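Side-chain contacts in glycerol dehydratase (Clostridium butyricum, PDB 1R9D), which probably dehydrates glycerol to 3-hydroxypropionaldehyde by organic-radical chemistry that needs no vitamin B12: residues Glu255-Lys258 with Glu262-Gln265; Ile456-Ile461 with Ser650-Thr655; Asp657-Lys660 with Pro664-Asp667. All blocks are in the same frame, centred on the assembly; numbering follows the deposited sequence.

Contact 1 of 3, residues Glu255-Lys258 with Glu262-Gln265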
# COMPACT_ATOMS: atom_id res chain seq x y z
N GLU A 255 31.37 -4.80 -13.46
CA GLU A 255 31.91 -3.69 -14.24
C GLU A 255 31.20 -3.55 -15.58
O GLU A 255 30.49 -4.46 -16.02
CB GLU A 255 33.41 -3.89 -14.47
CG GLU A 255 34.25 -3.78 -13.20
CD GLU A 255 35.67 -4.25 -13.40
OE1 GLU A 255 35.87 -5.47 -13.60
OE2 GLU A 255 36.59 -3.41 -13.37
N GLY A 256 31.40 -2.41 -16.22
CA GLY A 256 30.80 -2.18 -17.52
C GLY A 256 31.64 -2.89 -18.57
O GLY A 256 32.69 -3.44 -18.25
N ALA A 257 31.17 -2.89 -19.82
CA ALA A 257 31.90 -3.56 -20.89
C ALA A 257 32.94 -2.66 -21.53
O ALA A 257 32.85 -1.43 -21.46
CB ALA A 257 30.91 -4.07 -21.94
N LYS A 258 33.94 -3.27 -22.16
CA LYS A 258 35.00 -2.53 -22.83
C LYS A 258 35.06 -3.01 -24.29
O LYS A 258 34.91 -2.22 -25.22
CB LYS A 258 36.34 -2.79 -22.14
CG LYS A 258 37.55 -2.18 -22.83
CD LYS A 258 37.63 -0.67 -22.63
CE LYS A 258 38.95 -0.13 -23.18
NZ LYS A 258 39.10 1.34 -22.95
N GLU A 262 32.59 -8.48 -24.54
CA GLU A 262 32.11 -8.11 -23.21
C GLU A 262 30.75 -7.43 -23.29
O GLU A 262 29.87 -7.68 -22.47
CB GLU A 262 33.11 -7.17 -22.52
CG GLU A 262 34.40 -7.87 -22.08
CD GLU A 262 35.46 -6.90 -21.58
OE1 GLU A 262 36.55 -7.37 -21.17
OE2 GLU A 262 35.21 -5.67 -21.61
N ALA A 263 30.57 -6.56 -24.29
CA ALA A 263 29.29 -5.87 -24.46
C ALA A 263 28.19 -6.87 -24.80
O ALA A 263 27.08 -6.79 -24.26
CB ALA A 263 29.41 -4.82 -25.57
N CYS A 264 28.48 -7.83 -25.68
CA CYS A 264 27.50 -8.84 -26.06
C CYS A 264 27.08 -9.72 -24.88
O CYS A 264 25.90 -10.04 -24.71
CB CYS A 264 28.05 -9.74 -27.18
SG CYS A 264 28.15 -8.96 -28.80
N GLN A 265 28.05 -10.12 -24.06
CA GLN A 265 27.74 -10.97 -22.92
C GLN A 265 26.98 -10.22 -21.83
O GLN A 265 26.04 -10.76 -21.24
CB GLN A 265 29.02 -11.57 -22.33
CG GLN A 265 28.75 -12.48 -21.13
CD GLN A 265 27.93 -13.71 -21.50
OE1 GLN A 265 28.45 -14.65 -22.10
NE2 GLN A 265 26.66 -13.70 -21.14
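Ala257 and Ala263 bring the two backbones together, their CA atoms 5.0 Å apart, where the extended residues 255-257 meet the first turn of helix 260-277. The methyl group of Ala257 is pressed against the helix backbone: its CB lies 3.4 Å from Ala263 N and, in a tight fit, 3.5 Å from Ala263 CA. The two alanine CB atoms are themselves 4.0 Å apart, and Tyr295 of helix 288-298 touches both methyls.

Beside this apolar pair, Glu262 folds back toward the start of its own helix. CG stands anti to the carbonyl carbon (chi1 -72°) and the chain beyond is extended, which carries Glu262 OE2 to 2.8 Å from Lys258 N. The hydrogen bond is bent, 137° at the hydrogen, although the donor sits nearly in line with the CD-OE2 bond. Glu262 OE2 also lies 3.1 Å from Lys258 CB, while the rest of the lysine chain leads away.

The same OE2 accepts from Ser259 N, consistent with one half of a capping box, and forms a salt bridge with Lys251 of helix 236-252. Two backbone N-H groups and an ammonium thus converge on one carboxylate oxygen, which would probably favour the ionised form of Glu262 and ties the linker to both helices it connects.

Contact 2 of 3, residues Ile456-Ile461 with Ser650-Thr655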
# COMPACT_ATOMS: atom_id res chain seq x y z
N ILE A 456 -19.03 -4.78 -31.18
CA ILE A 456 -19.75 -3.54 -30.94
C ILE A 456 -20.79 -3.33 -32.05
O ILE A 456 -21.88 -2.81 -31.81
CB ILE A 456 -18.78 -2.32 -30.88
CG1 ILE A 456 -17.79 -2.51 -29.72
CG2 ILE A 456 -19.56 -1.02 -30.70
CD1 ILE A 456 -18.46 -2.63 -28.34
N VAL A 457 -20.46 -3.75 -33.27
CA VAL A 457 -21.41 -3.62 -34.38
C VAL A 457 -22.58 -4.57 -34.11
O VAL A 457 -23.73 -4.20 -34.29
CB VAL A 457 -20.76 -3.99 -35.73
CG1 VAL A 457 -21.83 -4.04 -36.82
CG2 VAL A 457 -19.70 -2.96 -36.10
N GLU A 458 -22.27 -5.79 -33.67
CA GLU A 458 -23.29 -6.79 -33.38
C GLU A 458 -24.23 -6.29 -32.27
O GLU A 458 -25.45 -6.44 -32.35
CB GLU A 458 -22.63 -8.11 -32.96
CG GLU A 458 -23.60 -9.24 -32.66
CD GLU A 458 -22.90 -10.57 -32.37
OE1 GLU A 458 -23.61 -11.58 -32.21
OE2 GLU A 458 -21.65 -10.60 -32.31
N LEU A 459 -23.65 -5.68 -31.24
CA LEU A 459 -24.44 -5.17 -30.13
C LEU A 459 -25.23 -3.92 -30.51
O LEU A 459 -26.23 -3.61 -29.86
CB LEU A 459 -23.54 -4.87 -28.93
CG LEU A 459 -22.99 -6.11 -28.22
CD1 LEU A 459 -21.98 -5.69 -27.16
CD2 LEU A 459 -24.13 -6.91 -27.60
N THR A 460 -24.79 -3.20 -31.53
CA THR A 460 -25.51 -2.02 -31.98
C THR A 460 -26.79 -2.51 -32.66
O THR A 460 -27.88 -2.00 -32.41
CB THR A 460 -24.69 -1.18 -32.98
OG1 THR A 460 -23.46 -0.78 -32.37
CG2 THR A 460 -25.46 0.06 -33.40
N ILE A 461 -26.63 -3.50 -33.53
CA ILE A 461 -27.77 -4.07 -34.24
C ILE A 461 -28.75 -4.74 -33.28
O ILE A 461 -29.96 -4.71 -33.50
CB ILE A 461 -27.29 -5.09 -35.30
CG1 ILE A 461 -26.62 -4.33 -36.45
CG2 ILE A 461 -28.47 -5.93 -35.80
CD1 ILE A 461 -26.08 -5.22 -37.55
N SER A 650 -14.29 -16.32 -33.60
CA SER A 650 -15.07 -17.48 -33.17
C SER A 650 -16.15 -17.09 -32.16
O SER A 650 -17.13 -17.82 -31.98
CB SER A 650 -14.16 -18.54 -32.54
OG SER A 650 -13.80 -18.19 -31.21
N LEU A 651 -15.97 -15.96 -31.49
CA LEU A 651 -16.93 -15.48 -30.50
C LEU A 651 -17.88 -14.42 -31.06
O LEU A 651 -18.72 -13.88 -30.33
CB LEU A 651 -16.19 -14.88 -29.30
CG LEU A 651 -15.22 -15.78 -28.54
CD1 LEU A 651 -14.48 -14.96 -27.48
CD2 LEU A 651 -16.00 -16.92 -27.91
N THR A 652 -17.75 -14.13 -32.35
CA THR A 652 -18.57 -13.10 -32.98
C THR A 652 -19.57 -13.65 -34.00
O THR A 652 -19.21 -14.45 -34.85
CB THR A 652 -17.67 -12.08 -33.69
OG1 THR A 652 -16.66 -11.63 -32.78
CG2 THR A 652 -18.48 -10.89 -34.17
N GLY A 653 -20.82 -13.22 -33.91
CA GLY A 653 -21.84 -13.69 -34.83
C GLY A 653 -21.65 -13.12 -36.23
O GLY A 653 -20.66 -12.43 -36.50
N ALA A 654 -22.58 -13.41 -37.13
CA ALA A 654 -22.51 -12.91 -38.49
C ALA A 654 -22.54 -11.38 -38.47
O ALA A 654 -23.24 -10.78 -37.65
CB ALA A 654 -23.68 -13.45 -39.32
N THR A 655 -21.79 -10.76 -39.37
CA THR A 655 -21.75 -9.30 -39.44
C THR A 655 -22.24 -8.77 -40.79
O THR A 655 -22.25 -9.50 -41.78
CB THR A 655 -20.32 -8.79 -39.13
OG1 THR A 655 -19.35 -9.60 -39.82
CG2 THR A 655 -20.05 -8.87 -37.62
O HOH W 1 -24.74 -11.37 -35.27
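Glu458 reaches from helix 453-461 to Gly653 in a loop nearly two hundred residues further on, and its carboxylate makes the close contacts between the two segments. The direct polar link is a hydrogen bond from Gly653 N to Glu458 OE2, 3.2 Å long and fairly straight at 158°. The donor approaches from above the carboxylate plane, 41° out of it. The glutamate spans the gap because its chain is stretched throughout, with CG anti to the backbone N (chi1 -178°).

A water adds a second, looser link: it donates to Ala654 O at 2.9 Å and weakly to Glu458 OE1. The two carboxylate oxygens thus divide the work, OE2 taking the N-H while OE1 lies against the glycine and is weakly bridged to the loop.

Van der Waals contact is slight. Thr652 CG2 lies 3.7 Å from Glu458 OE2, and Gly653 CA is 3.8 Å from Glu458 OE1; the hydroxyl of Thr652 is engaged with Phe648 O and Asn452.

A helix-borne carboxylate accepting a backbone N-H from a loop thus joins two parts of the pyruvate formate lyase-like fold: helix 453-461, which directly follows sheet strand 449-452, and the long loop after helix 644-650.

Contact 3 of 3, residues Asp657-Lys660 with Pro664-Asp667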
# COMPACT_ATOMS: atom_id res chain seq x y z
N ASP A 657 -21.02 -7.13 -43.13
CA ASP A 657 -20.13 -7.15 -44.29
C ASP A 657 -20.28 -8.46 -45.06
O ASP A 657 -19.66 -8.64 -46.11
CB ASP A 657 -18.67 -6.96 -43.85
CG ASP A 657 -18.22 -7.98 -42.82
OD1 ASP A 657 -19.08 -8.71 -42.28
OD2 ASP A 657 -17.00 -8.05 -42.53
N GLY A 658 -21.10 -9.36 -44.54
CA GLY A 658 -21.33 -10.64 -45.19
C GLY A 658 -20.55 -11.80 -44.59
O GLY A 658 -20.65 -12.93 -45.06
N ARG A 659 -19.77 -11.50 -43.55
CA ARG A 659 -18.97 -12.51 -42.87
C ARG A 659 -19.88 -13.40 -42.01
O ARG A 659 -20.73 -12.90 -41.28
CB ARG A 659 -17.93 -11.81 -41.97
CG ARG A 659 -17.12 -12.76 -41.10
CD ARG A 659 -16.23 -12.01 -40.10
NE ARG A 659 -16.19 -12.76 -38.84
CZ ARG A 659 -17.21 -12.83 -37.99
NH1 ARG A 659 -18.34 -12.19 -38.24
NH2 ARG A 659 -17.11 -13.59 -36.90
N LYS A 660 -19.70 -14.72 -42.10
CA LYS A 660 -20.52 -15.64 -41.32
C LYS A 660 -20.04 -15.79 -39.88
O LYS A 660 -18.87 -15.58 -39.57
CB LYS A 660 -20.56 -17.02 -41.98
CG LYS A 660 -21.12 -17.01 -43.39
CD LYS A 660 -21.55 -18.40 -43.83
CE LYS A 660 -22.70 -18.90 -42.96
NZ LYS A 660 -23.22 -20.21 -43.42
N PRO A 664 -12.94 -15.85 -38.66
CA PRO A 664 -11.92 -14.91 -38.19
C PRO A 664 -12.21 -13.47 -38.57
O PRO A 664 -12.87 -13.21 -39.56
CB PRO A 664 -10.65 -15.41 -38.87
CG PRO A 664 -10.90 -16.88 -39.04
CD PRO A 664 -12.34 -16.91 -39.49
N LEU A 665 -11.71 -12.54 -37.76
CA LEU A 665 -11.86 -11.13 -38.05
C LEU A 665 -10.58 -10.79 -38.82
O LEU A 665 -9.67 -11.62 -38.91
CB LEU A 665 -11.91 -10.30 -36.77
CG LEU A 665 -13.08 -10.55 -35.81
CD1 LEU A 665 -12.96 -9.60 -34.62
CD2 LEU A 665 -14.39 -10.33 -36.53
N ALA A 666 -10.51 -9.59 -39.38
CA ALA A 666 -9.33 -9.16 -40.12
C ALA A 666 -8.20 -8.86 -39.13
O ALA A 666 -8.46 -8.53 -37.97
CB ALA A 666 -9.64 -7.92 -40.94
N ASP A 667 -6.96 -8.97 -39.60
CA ASP A 667 -5.78 -8.72 -38.77
C ASP A 667 -5.27 -7.27 -38.87
O ASP A 667 -5.03 -6.77 -39.96
CB ASP A 667 -4.67 -9.69 -39.18
CG ASP A 667 -4.42 -9.69 -40.69
OD1 ASP A 667 -3.34 -9.23 -41.12
OD2 ASP A 667 -5.30 -10.15 -41.44
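Arg659 NH2 is held by two backbone carbonyls, Gln663 O and Thr652 O, while its neighbour NE reaches across to Pro664. That NE bond is weak: Arg659 NE lies 3.4 Å from Pro664 O, with the oxygen at the edge of the guanidinium and in its plane. Leu665 CD2 instead comes over one face, 3.7 Å above the Arg659 guanidinium plane and displaced toward the rim, nearest to Arg659 NE at 3.8 Å.

The terminal nitrogens have the firmer partners, Gln663 O being the strongest; NH1 binds Gly653 O and Thr655 OG1. With partners at NE, NH1 and NH2, the flat group's rotation is probably fixed. The side chain arrives there with CG anti to the backbone N (chi1 174°) and a kink at chi3.

At the root of the arginine, Arg659 N donates to Asp657 OD1, 3.1 Å away and nearly straight (162°), from well above the carboxylate plane. This bond closes an Asx turn, and OD1 also binds Thr655 OG1. Gly658, at the middle of the turn, has a positive phi of 101° that suits glycine.

Together the Asx turn and the arginine's bonds to four backbone carbonyls, one of them weak, hold together the loop between helices 644-650 and 680-687 of this glycyl-radical-family enzyme.

All three contacts are partly buried, and none lies at the middle of the chain. Contact 1 stands apart, on the opposite side of the chain's centre from the other two, and is local: a short helix-to-helix linker packed on the helix it precedes, with alanine packing beside a charged carboxylate. Contacts 2 and 3 have centres 10 Å apart and share the loop between helices 644-650 and 680-687. Contact 2 ties that loop to a distant helix through a carboxylate and water, whereas contact 3 braces it internally through an arginine. The two share that guanidinium, since Arg659 also bonds to backbone carbonyls of 650-655.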